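Local coordinates for hypothetical protein (Leishmania major, PDB 2AR1), which is of unknown function but, as a thymocyte nuclear protein 1 homologue with an EVE domain of the PUA clan, may recognise modified bases in nucleic acids, at residues Tyr50-Asn55 and Leu149-Val154; Asn55-Ser60 and Pro111-Asp116; Glu27-Ser32 and His69-Glu74; Lys64-His69 and Ala78-Val83. All coordinates share one frame; numbering follows the deposited sequence.

Interaction 1. Residues Tyr50-Asn55 and Leu149-Val154; sequences YAARNN and LSVQPV
Asn55 reaches from the helix to the strand and gives its amide to the backbone: ND2 donates to Val151 O at 2.7 Å, an almost straight bond (172°) close to the amide plane and tilted from the carbonyl plane. With CG anti to the carbonyl carbon (chi1 -73°), the side chain hangs beside its own backbone N, and its CB rests 3.8 Å from Val151 CG1. The tight part of the contact surrounds Ala52. Its CB lies 3.9 Å from Val151 CB and 3.6 Å from Ser150 OG, while Leu149 sends CD1 against the helix backbone to within 3.6 Å of Ala52 N. With only a methyl at Ala52 the strand can come close, the axes of the short helix and strand segments passing 7.2 Å apart at 53°. Less surface is shared on the solvent side. Ala51 adds only one touch, its CB against Leu149 CD1, and the exposed Pro153 offers the Asn55 amide only its CD, 3.7 Å from ND2. Ser150, Gln152 and Val154 bond through their backbones to strand 21-26. Helix 50-58 packed on this outermost strand is consistent with the PUA-like fold of the EVE domain.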
loop_
_atom_site.group_PDB
_atom_site.type_symbol
_atom_site.label_atom_id
_atom_site.label_comp_id
_atom_site.label_asym_id
_atom_site.label_seq_id
_atom_site.Cartn_x
_atom_site.Cartn_y
_atom_site.Cartn_z
ATOM N N TYR A 50 12.949 2.260 5.483
ATOM C CA TYR A 50 13.505 3.167 4.504
ATOM C C TYR A 50 13.351 2.716 3.017
ATOM O O TYR A 50 13.199 3.520 2.092
ATOM C CB TYR A 50 15.026 3.315 4.789
ATOM C CG TYR A 50 15.368 3.909 6.145
ATOM C CD1 TYR A 50 15.090 5.224 6.436
ATOM C CD2 TYR A 50 16.033 3.114 7.157
ATOM C CE1 TYR A 50 15.397 5.771 7.659
ATOM C CE2 TYR A 50 16.325 3.652 8.415
ATOM C CZ TYR A 50 16.012 4.996 8.654
ATOM O OH TYR A 50 16.315 5.541 9.882
ATOM N N ALA A 51 13.461 1.425 2.782
ATOM C CA ALA A 51 13.184 0.846 1.462
ATOM C C ALA A 51 11.770 1.160 1.060
ATOM O O ALA A 51 11.545 1.612 -0.071
ATOM C CB ALA A 51 13.404 -0.674 1.467
ATOM N N ALA A 52 10.804 0.988 1.974
ATOM C CA ALA A 52 9.409 1.333 1.660
ATOM C C ALA A 52 9.221 2.826 1.371
ATOM O O ALA A 52 8.441 3.255 0.478
ATOM C CB ALA A 52 8.573 0.927 2.791
ATOM N N ARG A 53 9.858 3.637 2.195
ATOM C CA ARG A 53 9.897 5.073 1.993
ATOM C C ARG A 53 10.393 5.441 0.572
ATOM O O ARG A 53 9.876 6.360 -0.091
ATOM C CB ARG A 53 10.790 5.715 3.064
ATOM C CG ARG A 53 10.866 7.250 2.896
ATOM C CD ARG A 53 12.056 7.902 3.389
ATOM N NE ARG A 53 13.148 7.757 2.451
ATOM C CZ ARG A 53 14.234 8.527 2.405
ATOM N NH1 ARG A 53 14.415 9.544 3.233
ATOM N NH2 ARG A 53 15.167 8.246 1.531
ATOM N N ASN A 54 11.471 4.763 0.152
ATOM C CA ASN A 54 12.060 5.005 -1.156
ATOM C C ASN A 54 11.125 4.571 -2.283
ATOM O O ASN A 54 11.007 5.280 -3.307
ATOM C CB ASN A 54 13.411 4.307 -1.205
ATOM C CG ASN A 54 14.471 5.123 -0.528
ATOM O OD1 ASN A 54 14.210 6.278 -0.207
ATOM N ND2 ASN A 54 15.667 4.561 -0.308
ATOM N N ASN A 55 10.438 3.449 -2.092
ATOM C CA ASN A 55 9.323 3.042 -2.998
ATOM C C ASN A 55 8.235 4.148 -3.106
ATOM O O ASN A 55 7.860 4.590 -4.225
ATOM C CB ASN A 55 8.781 1.663 -2.662
ATOM C CG ASN A 55 9.722 0.531 -3.071
ATOM O OD1 ASN A 55 10.658 0.772 -3.909
ATOM N ND2 ASN A 55 9.607 -0.640 -2.424
ATOM N N LEU A 149 8.873 -4.820 4.102
ATOM C CA LEU A 149 8.682 -3.906 3.011
ATOM C C LEU A 149 7.213 -3.644 2.916
ATOM O O LEU A 149 6.485 -4.430 2.309
ATOM C CB LEU A 149 9.227 -4.523 1.723
ATOM C CG LEU A 149 9.298 -3.554 0.548
ATOM C CD1 LEU A 149 10.269 -2.365 0.834
ATOM C CD2 LEU A 149 9.715 -4.333 -0.681
ATOM N N SER A 150 6.775 -2.523 3.470
ATOM C CA SER A 150 5.316 -2.222 3.547
ATOM C C SER A 150 4.797 -1.490 2.339
ATOM O O SER A 150 3.578 -1.292 2.201
ATOM C CB SER A 150 4.999 -1.370 4.754
ATOM O OG SER A 150 5.857 -0.289 4.843
ATOM N N VAL A 151 5.702 -1.073 1.468
ATOM C CA VAL A 151 5.356 -0.443 0.194
ATOM C C VAL A 151 6.177 -1.171 -0.880
ATOM O O VAL A 151 7.414 -1.063 -0.860
ATOM C CB VAL A 151 5.622 1.053 0.178
ATOM C CG1 VAL A 151 5.309 1.600 -1.179
ATOM C CG2 VAL A 151 4.811 1.818 1.195
ATOM N N GLN A 152 5.547 -1.940 -1.755
ATOM C CA GLN A 152 6.200 -2.860 -2.677
ATOM C C GLN A 152 5.845 -2.621 -4.140
ATOM O O GLN A 152 4.671 -2.341 -4.461
ATOM C CB GLN A 152 5.866 -4.315 -2.307
ATOM C CG GLN A 152 5.792 -4.601 -0.825
ATOM C CD GLN A 152 5.268 -5.978 -0.563
ATOM O OE1 GLN A 152 4.661 -6.604 -1.469
ATOM N NE2 GLN A 152 5.447 -6.459 0.676
ATOM N N PRO A 153 6.830 -2.774 -5.051
ATOM C CA PRO A 153 6.441 -2.797 -6.461
ATOM C C PRO A 153 5.743 -4.095 -6.808
ATOM O O PRO A 153 6.016 -5.162 -6.196
ATOM C CB PRO A 153 7.779 -2.707 -7.197
ATOM C CG PRO A 153 8.685 -3.379 -6.298
ATOM C CD PRO A 153 8.275 -3.081 -4.889
ATOM N N VAL A 154 4.738 -3.922 -7.691
ATOM C CA VAL A 154 3.974 -4.960 -8.290
ATOM C C VAL A 154 4.174 -4.917 -9.828
ATOM O O VAL A 154 4.104 -3.895 -10.456
ATOM C CB VAL A 154 2.459 -4.799 -7.896
ATOM C CG1 VAL A 154 1.571 -5.868 -8.556
ATOM C CG2 VAL A 154 2.320 -4.929 -6.366
#

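Interaction 2. Residues Asn55-Ser60 and Pro111-Asp116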
loop_
_atom_site.group_PDB
_atom_site.type_symbol
_atom_site.label_atom_id
_atom_site.label_comp_id
_atom_site.label_asym_id
_atom_site.label_seq_id
_atom_site.Cartn_x
_atom_site.Cartn_y
_atom_site.Cartn_z
ATOM N N ASN A 55 10.438 3.449 -2.092
ATOM C CA ASN A 55 9.323 3.042 -2.998
ATOM C C ASN A 55 8.235 4.148 -3.106
ATOM O O ASN A 55 7.860 4.590 -4.225
ATOM C CB ASN A 55 8.781 1.663 -2.662
ATOM C CG ASN A 55 9.722 0.531 -3.071
ATOM O OD1 ASN A 55 10.658 0.772 -3.909
ATOM N ND2 ASN A 55 9.607 -0.640 -2.424
ATOM N N MET A 56 7.865 4.764 -1.987
ATOM C CA MET A 56 6.928 5.883 -2.074
ATOM C C MET A 56 7.463 7.088 -2.828
ATOM O O MET A 56 6.720 7.702 -3.551
ATOM C CB MET A 56 6.402 6.304 -0.709
ATOM C CG MET A 56 5.396 5.337 -0.161
ATOM S SD MET A 56 4.416 6.056 1.174
ATOM C CE MET A 56 5.694 5.996 2.418
ATOM N N ARG A 57 8.751 7.372 -2.686
ATOM C CA ARG A 57 9.399 8.453 -3.472
ATOM C C ARG A 57 9.428 8.105 -4.962
ATOM O O ARG A 57 9.521 8.978 -5.780
ATOM C CB ARG A 57 10.838 8.747 -2.983
ATOM C CG ARG A 57 10.847 9.314 -1.549
ATOM C CD ARG A 57 12.298 9.300 -0.936
ATOM N NE ARG A 57 13.177 10.029 -1.814
ATOM C CZ ARG A 57 14.272 9.556 -2.413
ATOM N NH1 ARG A 57 14.706 8.317 -2.251
ATOM N NH2 ARG A 57 14.936 10.355 -3.223
ATOM N N ALA A 58 9.356 6.817 -5.280
ATOM C CA ALA A 58 9.330 6.371 -6.686
ATOM C C ALA A 58 7.897 6.336 -7.302
ATOM O O ALA A 58 7.756 6.044 -8.478
ATOM C CB ALA A 58 9.878 4.998 -6.741
ATOM N N MET A 59 6.867 6.546 -6.497
ATOM C CA MET A 59 5.511 6.454 -6.985
ATOM C C MET A 59 5.231 7.722 -7.734
ATOM O O MET A 59 5.784 8.747 -7.400
ATOM C CB MET A 59 4.530 6.351 -5.868
ATOM C CG MET A 59 4.576 5.044 -5.164
ATOM S SD MET A 59 3.584 4.967 -3.705
ATOM C CE MET A 59 3.960 3.348 -3.291
ATOM N N SER A 60 4.355 7.614 -8.739
ATOM C CA SER A 60 3.835 8.737 -9.520
ATOM C C SER A 60 2.336 8.858 -9.442
ATOM O O SER A 60 1.630 7.876 -9.302
ATOM C CB SER A 60 4.149 8.553 -10.998
ATOM O OG SER A 60 5.557 8.697 -11.276
ATOM N N PRO A 111 13.264 12.403 7.632
ATOM C CA PRO A 111 13.571 11.471 6.575
ATOM C C PRO A 111 12.324 10.819 5.978
ATOM O O PRO A 111 12.358 10.313 4.864
ATOM C CB PRO A 111 14.448 10.446 7.262
ATOM C CG PRO A 111 14.200 10.563 8.716
ATOM C CD PRO A 111 13.548 11.875 8.972
ATOM N N TRP A 112 11.219 10.879 6.721
ATOM C CA TRP A 112 10.021 10.136 6.349
ATOM C C TRP A 112 9.171 10.919 5.349
ATOM O O TRP A 112 8.975 12.155 5.463
ATOM C CB TRP A 112 9.261 9.695 7.601
ATOM C CG TRP A 112 10.130 8.915 8.510
ATOM C CD1 TRP A 112 10.516 9.276 9.741
ATOM C CD2 TRP A 112 10.784 7.666 8.223
ATOM N NE1 TRP A 112 11.369 8.311 10.277
ATOM C CE2 TRP A 112 11.497 7.293 9.382
ATOM C CE3 TRP A 112 10.750 6.779 7.144
ATOM C CZ2 TRP A 112 12.241 6.080 9.482
ATOM C CZ3 TRP A 112 11.506 5.592 7.229
ATOM C CH2 TRP A 112 12.234 5.258 8.399
ATOM N N LYS A 113 8.713 10.192 4.338
ATOM C CA LYS A 113 7.965 10.768 3.214
ATOM C C LYS A 113 6.709 9.960 2.963
ATOM O O LYS A 113 6.647 8.752 3.309
ATOM C CB LYS A 113 8.817 10.789 1.940
ATOM C CG LYS A 113 10.130 11.411 2.102
ATOM C CD LYS A 113 10.050 12.879 2.407
ATOM C CE LYS A 113 11.457 13.422 2.363
ATOM N NZ LYS A 113 11.786 14.342 3.494
ATOM N N MET A 114 5.690 10.594 2.373
ATOM C CA MET A 114 4.483 9.857 2.085
ATOM C C MET A 114 3.750 10.472 0.901
ATOM O O MET A 114 3.795 11.673 0.681
ATOM C CB MET A 114 3.565 9.862 3.283
ATOM C CG MET A 114 3.029 11.191 3.647
ATOM S SD MET A 114 2.228 11.281 5.229
ATOM C CE MET A 114 1.717 12.996 5.298
ATOM N N VAL A 115 3.067 9.588 0.181
ATOM C CA VAL A 115 2.108 9.971 -0.857
ATOM C C VAL A 115 0.705 10.076 -0.296
ATOM O O VAL A 115 0.464 9.744 0.870
ATOM C CB VAL A 115 2.113 9.018 -2.061
ATOM C CG1 VAL A 115 3.538 8.928 -2.674
ATOM C CG2 VAL A 115 1.720 7.599 -1.644
ATOM N N ASP A 116 -0.166 10.696 -1.102
ATOM C CA ASP A 116 -1.650 10.616 -0.881
ATOM C C ASP A 116 -2.218 9.602 -1.821
ATOM O O ASP A 116 -1.801 9.497 -2.948
ATOM C CB ASP A 116 -2.334 11.943 -1.144
ATOM C CG ASP A 116 -2.113 12.982 -0.037
ATOM O OD1 ASP A 116 -1.464 12.655 1.003
ATOM O OD2 ASP A 116 -2.614 14.119 -0.226
#
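Helix 50-58 ends over the start of strand 113-128, the backbones coming nearest at Met56 and Met114, whose CA atoms are 6.3 Å apart, and no hydrogen bond joins the two segments. Met56 carries the contact. Its chain runs extended to the sulfur and then bends (chi3 -74°), laying the thioether along the strand backbone. SD stands 3.9 Å from Met114 CA, and the terminal methyl turns to the backbone carbonyl of Lys113, CE to O 3.0 Å, unusually short and best read as doubtful. Val115 answers from the strand with both branches. CG1 lies 3.5 Å from Met56 O near the last turn of the helix, whereas CG2, set between its backbone N and carbonyl carbon, is 3.8 Å from Met59 SD. The extended Met59 side chain crosses Val115 at about a right angle. Val115 CG2 also lies near Met56 SD, so one methyl touches both sulfurs. The Val115 N is buried by the contact and has no partner in the model. At the more exposed border the touch is aliphatic: Arg57 CG meets Lys113 CG at 4.3 Å, and the two charged ends go separate ways, Arg57 to Asn54 and Lys113 to a salt bridge with Asp89. Met56 and Met59 also pack on Val151 of strand 151-154, and Met59 touches Trp22 and Leu24 of strand 21-26 and Val83 of strand 76-89; the helix end and the turn after it thus sit across several strands of one sheet.

Interaction 3. Residues Glu27-Ser32 and His69-Glu74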
loop_
_atom_site.group_PDB
_atom_site.type_symbol
_atom_site.label_atom_id
_atom_site.label_comp_id
_atom_site.label_asym_id
_atom_site.label_seq_id
_atom_site.Cartn_x
_atom_site.Cartn_y
_atom_site.Cartn_z
ATOM N N GLU A 27 -2.569 -2.423 8.578
ATOM C CA GLU A 27 -3.237 -3.349 9.516
ATOM C C GLU A 27 -4.684 -2.867 9.671
ATOM O O GLU A 27 -4.911 -1.716 10.090
ATOM C CB GLU A 27 -2.540 -3.401 10.830
ATOM C CG GLU A 27 -1.055 -3.960 10.667
ATOM C CD GLU A 27 -0.270 -4.047 11.969
ATOM O OE1 GLU A 27 -0.792 -3.699 13.046
ATOM O OE2 GLU A 27 0.903 -4.483 11.892
ATOM N N PRO A 28 -5.660 -3.712 9.302
ATOM C CA PRO A 28 -7.021 -3.141 9.256
ATOM C C PRO A 28 -7.681 -2.675 10.548
ATOM O O PRO A 28 -8.665 -1.968 10.497
ATOM C CB PRO A 28 -7.891 -4.282 8.693
ATOM C CG PRO A 28 -7.131 -5.486 8.880
ATOM C CD PRO A 28 -5.663 -5.119 8.887
ATOM N N HIS A 29 -7.183 -3.068 11.696
ATOM C CA HIS A 29 -7.723 -2.564 12.947
ATOM C C HIS A 29 -7.229 -1.129 13.205
ATOM O O HIS A 29 -7.759 -0.420 14.052
ATOM C CB HIS A 29 -7.357 -3.480 14.109
ATOM C CG HIS A 29 -5.915 -3.409 14.489
ATOM N ND1 HIS A 29 -4.912 -3.758 13.623
ATOM C CD2 HIS A 29 -5.317 -3.054 15.648
ATOM C CE1 HIS A 29 -3.752 -3.623 14.240
ATOM N NE2 HIS A 29 -3.969 -3.185 15.462
ATOM N N LYS A 30 -6.231 -0.706 12.444
ATOM C CA LYS A 30 -5.703 0.661 12.475
ATOM C C LYS A 30 -6.267 1.449 11.331
ATOM O O LYS A 30 -6.815 2.530 11.547
ATOM C CB LYS A 30 -4.174 0.669 12.359
ATOM C CG LYS A 30 -3.434 0.334 13.639
ATOM C CD LYS A 30 -1.935 0.315 13.424
ATOM C CE LYS A 30 -1.241 -0.443 14.530
ATOM N NZ LYS A 30 0.286 -0.379 14.361
ATOM N N PHE A 31 -6.152 0.906 10.118
ATOM C CA PHE A 31 -6.635 1.597 8.938
ATOM C C PHE A 31 -6.911 0.581 7.854
ATOM O O PHE A 31 -5.996 -0.063 7.325
ATOM C CB PHE A 31 -5.588 2.626 8.515
ATOM C CG PHE A 31 -6.005 3.525 7.370
ATOM C CD1 PHE A 31 -6.694 4.699 7.618
ATOM C CD2 PHE A 31 -5.716 3.198 6.073
ATOM C CE1 PHE A 31 -7.095 5.524 6.594
ATOM C CE2 PHE A 31 -6.068 4.059 5.030
ATOM C CZ PHE A 31 -6.784 5.211 5.296
ATOM N N SER A 32 -8.200 0.393 7.565
ATOM C CA SER A 32 -8.623 -0.590 6.595
ATOM C C SER A 32 -9.029 0.034 5.283
ATOM O O SER A 32 -9.156 1.249 5.145
ATOM C CB SER A 32 -9.786 -1.375 7.169
ATOM O OG SER A 32 -10.953 -0.560 7.169
ATOM N N HIS A 69 -4.413 -5.919 3.508
ATOM C CA HIS A 69 -4.541 -6.055 4.946
ATOM C C HIS A 69 -3.545 -7.050 5.526
ATOM O O HIS A 69 -3.534 -8.237 5.143
ATOM C CB HIS A 69 -5.960 -6.540 5.307
ATOM C CG HIS A 69 -7.006 -5.510 5.106
ATOM N ND1 HIS A 69 -8.351 -5.800 5.287
ATOM C CD2 HIS A 69 -6.947 -4.202 4.773
ATOM C CE1 HIS A 69 -9.053 -4.704 5.092
ATOM N NE2 HIS A 69 -8.239 -3.715 4.803
ATOM N N SER A 70 -2.698 -6.546 6.436
ATOM C CA SER A 70 -1.685 -7.318 7.106
ATOM C C SER A 70 -1.972 -7.490 8.579
ATOM O O SER A 70 -2.805 -6.739 9.152
ATOM C CB SER A 70 -0.296 -6.646 6.918
ATOM O OG SER A 70 -0.328 -5.288 7.341
ATOM N N ASN A 71 -1.337 -8.514 9.176
ATOM C CA ASN A 71 -1.334 -8.676 10.619
ATOM C C ASN A 71 -2.790 -8.758 11.115
ATOM O O ASN A 71 -3.250 -8.016 11.999
ATOM C CB ASN A 71 -0.570 -7.505 11.259
ATOM C CG ASN A 71 -0.307 -7.716 12.754
ATOM O OD1 ASN A 71 0.600 -8.447 13.141
ATOM N ND2 ASN A 71 -1.131 -7.073 13.602
ATOM N N THR A 72 -3.519 -9.692 10.523
ATOM C CA THR A 72 -4.938 -9.845 10.812
ATOM C C THR A 72 -5.355 -11.286 10.558
ATOM O O THR A 72 -4.584 -12.029 9.960
ATOM C CB THR A 72 -5.792 -8.800 9.955
ATOM O OG1 THR A 72 -7.158 -8.826 10.360
ATOM C CG2 THR A 72 -5.702 -9.054 8.434
ATOM N N LYS A 73 -6.581 -11.650 10.941
ATOM C CA LYS A 73 -7.120 -12.982 10.707
ATOM C C LYS A 73 -7.185 -13.396 9.245
ATOM O O LYS A 73 -6.991 -14.556 8.926
ATOM C CB LYS A 73 -8.538 -13.087 11.310
ATOM C CG LYS A 73 -9.083 -14.533 11.442
ATOM C CD LYS A 73 -10.396 -14.476 12.188
ATOM C CE LYS A 73 -11.508 -13.785 11.394
ATOM N NZ LYS A 73 -12.857 -14.175 11.927
ATOM N N GLU A 74 -7.529 -12.467 8.362
ATOM C CA GLU A 74 -7.690 -12.779 6.953
ATOM C C GLU A 74 -6.786 -11.831 6.145
ATOM O O GLU A 74 -7.257 -10.844 5.559
ATOM C CB GLU A 74 -9.167 -12.692 6.509
ATOM C CG GLU A 74 -10.083 -13.796 6.982
ATOM C CD GLU A 74 -9.669 -15.217 6.567
ATOM O OE1 GLU A 74 -9.190 -15.411 5.421
ATOM O OE2 GLU A 74 -9.824 -16.138 7.415
HETATM O O HOH W 1 -5.296 -5.891 11.977
#
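Pro28 sets its CB over the centre of the His69 imidazole, and this CH-pi contact is the centre of the apolar part. CB stands 3.7 Å from the ring centroid and only 7° off the normal. Pro28 CG, which also touches the imidazole, lies 3.7 Å from Thr72 CB. Carbon-oxygen contacts form a second group around Ser70 O: Glu27 CA approaches it at 3.4 Å in a CA-H...O contact, and Pro28 CD comes to 3.3 Å. A third group pairs flat polar ends. The Glu27 carboxylate stacks on the Asn71 amide with their planes 20° apart, OE2 lying 3.4 Å from Asn71 CB. Asn71 holds its CG anti to the backbone N (chi1 -170°), which places the amide beside the extended glutamate chain. Water makes the remaining link, binding His29 ND1 at 2.7 Å and donating to Asn71 O. Within 27-32, Glu27 O accepts from both Lys30 N and Phe31 N, closing a tight turn. His69 NE2 accepts from Ile33 N, at the start of helix 33-39, where Ser32 is the N-cap residue. The two loops therefore meet at one end of the sheet, one leading from strand 21-26 into helix 33-39, the other joining strand 64-69 to strand 76-89.

Interaction 4. Residues Lys64-His69 and Ala78-Val83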
loop_
_atom_site.group_PDB
_atom_site.type_symbol
_atom_site.label_atom_id
_atom_site.label_comp_id
_atom_site.label_asym_id
_atom_site.label_seq_id
_atom_site.Cartn_x
_atom_site.Cartn_y
_atom_site.Cartn_z
ATOM N N LYS A 64 -1.231 2.684 -9.674
ATOM C CA LYS A 64 -2.320 1.819 -9.146
ATOM C C LYS A 64 -1.793 1.180 -7.899
ATOM O O LYS A 64 -0.610 0.843 -7.819
ATOM C CB LYS A 64 -2.749 0.811 -10.219
ATOM C CG LYS A 64 -3.379 1.344 -11.453
ATOM C CD LYS A 64 -4.567 2.202 -11.100
ATOM C CE LYS A 64 -5.736 2.156 -12.059
ATOM N NZ LYS A 64 -6.979 2.439 -11.261
ATOM N N VAL A 65 -2.672 0.898 -6.931
ATOM C CA VAL A 65 -2.293 0.382 -5.640
ATOM C C VAL A 65 -3.226 -0.755 -5.195
ATOM O O VAL A 65 -4.449 -0.558 -5.163
ATOM C CB VAL A 65 -2.374 1.512 -4.600
ATOM C CG1 VAL A 65 -2.276 0.953 -3.220
ATOM C CG2 VAL A 65 -1.298 2.480 -4.786
ATOM N N LEU A 66 -2.656 -1.903 -4.869
ATOM C CA LEU A 66 -3.324 -3.040 -4.108
ATOM C C LEU A 66 -3.301 -2.663 -2.666
ATOM O O LEU A 66 -2.244 -2.455 -2.080
ATOM C CB LEU A 66 -2.644 -4.363 -4.369
ATOM C CG LEU A 66 -2.545 -4.767 -5.824
ATOM C CD1 LEU A 66 -1.630 -5.937 -6.071
ATOM C CD2 LEU A 66 -3.910 -4.978 -6.416
ATOM N N PHE A 67 -4.513 -2.616 -2.065
ATOM C CA PHE A 67 -4.644 -2.315 -0.657
ATOM C C PHE A 67 -4.598 -3.687 0.077
ATOM O O PHE A 67 -5.530 -4.481 -0.027
ATOM C CB PHE A 67 -5.954 -1.604 -0.389
ATOM C CG PHE A 67 -6.001 -0.918 0.942
ATOM C CD1 PHE A 67 -6.138 -1.602 2.094
ATOM C CD2 PHE A 67 -5.950 0.481 0.995
ATOM C CE1 PHE A 67 -6.162 -0.940 3.346
ATOM C CE2 PHE A 67 -6.041 1.183 2.234
ATOM C CZ PHE A 67 -6.112 0.471 3.407
ATOM N N TYR A 68 -3.570 -3.916 0.846
ATOM C CA TYR A 68 -3.333 -5.212 1.458
ATOM C C TYR A 68 -3.485 -5.105 2.941
ATOM O O TYR A 68 -2.781 -4.337 3.567
ATOM C CB TYR A 68 -1.917 -5.732 1.116
ATOM C CG TYR A 68 -1.581 -7.117 1.628
ATOM C CD1 TYR A 68 -1.103 -7.287 2.901
ATOM C CD2 TYR A 68 -1.777 -8.241 0.840
ATOM C CE1 TYR A 68 -0.745 -8.542 3.380
ATOM C CE2 TYR A 68 -1.464 -9.508 1.319
ATOM C CZ TYR A 68 -0.994 -9.660 2.607
ATOM O OH TYR A 68 -0.706 -10.930 3.043
ATOM N N HIS A 69 -4.413 -5.919 3.508
ATOM C CA HIS A 69 -4.541 -6.055 4.946
ATOM C C HIS A 69 -3.545 -7.050 5.526
ATOM O O HIS A 69 -3.534 -8.237 5.143
ATOM C CB HIS A 69 -5.960 -6.540 5.307
ATOM C CG HIS A 69 -7.006 -5.510 5.106
ATOM N ND1 HIS A 69 -8.351 -5.800 5.287
ATOM C CD2 HIS A 69 -6.947 -4.202 4.773
ATOM C CE1 HIS A 69 -9.053 -4.704 5.092
ATOM N NE2 HIS A 69 -8.239 -3.715 4.803
ATOM N N ALA A 78 -7.503 -6.378 -0.049
ATOM C CA ALA A 78 -8.880 -5.887 0.322
ATOM C C ALA A 78 -9.583 -4.954 -0.674
ATOM O O ALA A 78 -10.802 -4.756 -0.644
ATOM C CB ALA A 78 -8.733 -5.143 1.588
ATOM N N GLY A 79 -8.812 -4.424 -1.567
ATOM C CA GLY A 79 -9.311 -3.385 -2.521
ATOM C C GLY A 79 -8.214 -2.716 -3.257
ATOM O O GLY A 79 -7.087 -3.169 -3.296
ATOM N N LEU A 80 -8.553 -1.597 -3.802
ATOM C CA LEU A 80 -7.731 -0.875 -4.726
ATOM C C LEU A 80 -7.726 0.609 -4.369
ATOM O O LEU A 80 -8.734 1.184 -3.931
ATOM C CB LEU A 80 -8.282 -1.031 -6.168
ATOM C CG LEU A 80 -8.345 -2.445 -6.758
ATOM C CD1 LEU A 80 -8.749 -2.360 -8.171
ATOM C CD2 LEU A 80 -6.926 -3.070 -6.698
ATOM N N ALA A 81 -6.545 1.209 -4.561
ATOM C CA ALA A 81 -6.385 2.634 -4.452
ATOM C C ALA A 81 -5.578 3.178 -5.654
ATOM O O ALA A 81 -5.142 2.430 -6.550
ATOM C CB ALA A 81 -5.706 3.011 -3.154
ATOM N N GLU A 82 -5.373 4.467 -5.618
ATOM C CA GLU A 82 -4.640 5.162 -6.719
ATOM C C GLU A 82 -3.835 6.306 -6.139
ATOM O O GLU A 82 -4.265 6.942 -5.230
ATOM C CB GLU A 82 -5.574 5.618 -7.795
ATOM C CG GLU A 82 -4.914 6.367 -8.862
ATOM C CD GLU A 82 -5.863 6.675 -10.032
ATOM O OE1 GLU A 82 -6.733 5.822 -10.287
ATOM O OE2 GLU A 82 -5.705 7.743 -10.722
ATOM N N VAL A 83 -2.576 6.466 -6.558
ATOM C CA VAL A 83 -1.796 7.563 -6.033
ATOM C C VAL A 83 -2.349 8.913 -6.572
ATOM O O VAL A 83 -2.534 9.119 -7.806
ATOM C CB VAL A 83 -0.288 7.383 -6.424
ATOM C CG1 VAL A 83 0.551 8.613 -6.052
ATOM C CG2 VAL A 83 0.233 6.090 -5.770
HETATM O O HOH W 2 -6.074 0.791 -8.828
#
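Val65 and Ala81 form an antiparallel hydrogen-bonded pair whose two bonds differ. Ala81 N gives a nearly straight bond to Val65 O (2.8 Å, 172°), whereas Val65 N reaches Ala81 O at 2.9 Å along a bent path (138°), the donor standing well above the carbonyl plane. Ala81 O takes a second hydrogen from a water at 3.0 Å, and that water in turn accepts from Lys64 NZ. The lysine chain, bent at chi2 and chi3, also makes a salt bridge to Glu82, NZ to OE1 3.5 Å, within the non-hydrogen-bonded pair Lys64-Glu82. Towards the turn, Phe67 N donates to Gly79 O, and Ala78 N to Phe67 O at 2.7 Å. Gly79 N is buried with no partner in the model. This is the beta hairpin of strands 64-69 and 76-89 within the mixed sheet of the EVE domain; along its other edge, strand 64-69 bonds through Lys64, Leu66 and Tyr68 to strand 21-26. Leu66 and Leu80 lie side by side, their CD2 atoms 3.6 Å apart, Leu66 packing on helix 156-169 and Leu80 on Val120 and Trp123. Val65, Ala81 and Phe67 project from the other face, where the Phe67 and Trp44 rings meet about perpendicular. At the hairpin's end the Ala78 methyl sits over the centre of the His69 ring, CB to centroid 3.5 Å and 11° off the normal.

All four contacts lie within one EVE domain and are built on a single mixed sheet or its loops. Interactions 1 and 2 use successive parts of helix 50-58, share Asn55 and have centres about 9 Å apart; Arg53 NH1 probably bonds to Pro111 O (2.7 Å) between them. Interaction 4 is nested in the chain loops closed by both. It touches interaction 2 where Met59 SD lies 4.1 Å from Val83 CG2, and interaction 1 through Val154 CG1 and Leu66 CD1. Interaction 3 joins interaction 4 through the shared His69 and through Phe31 against Phe67, but its centre is about 21 Å from that of interaction 2. No ligand marks a binding site.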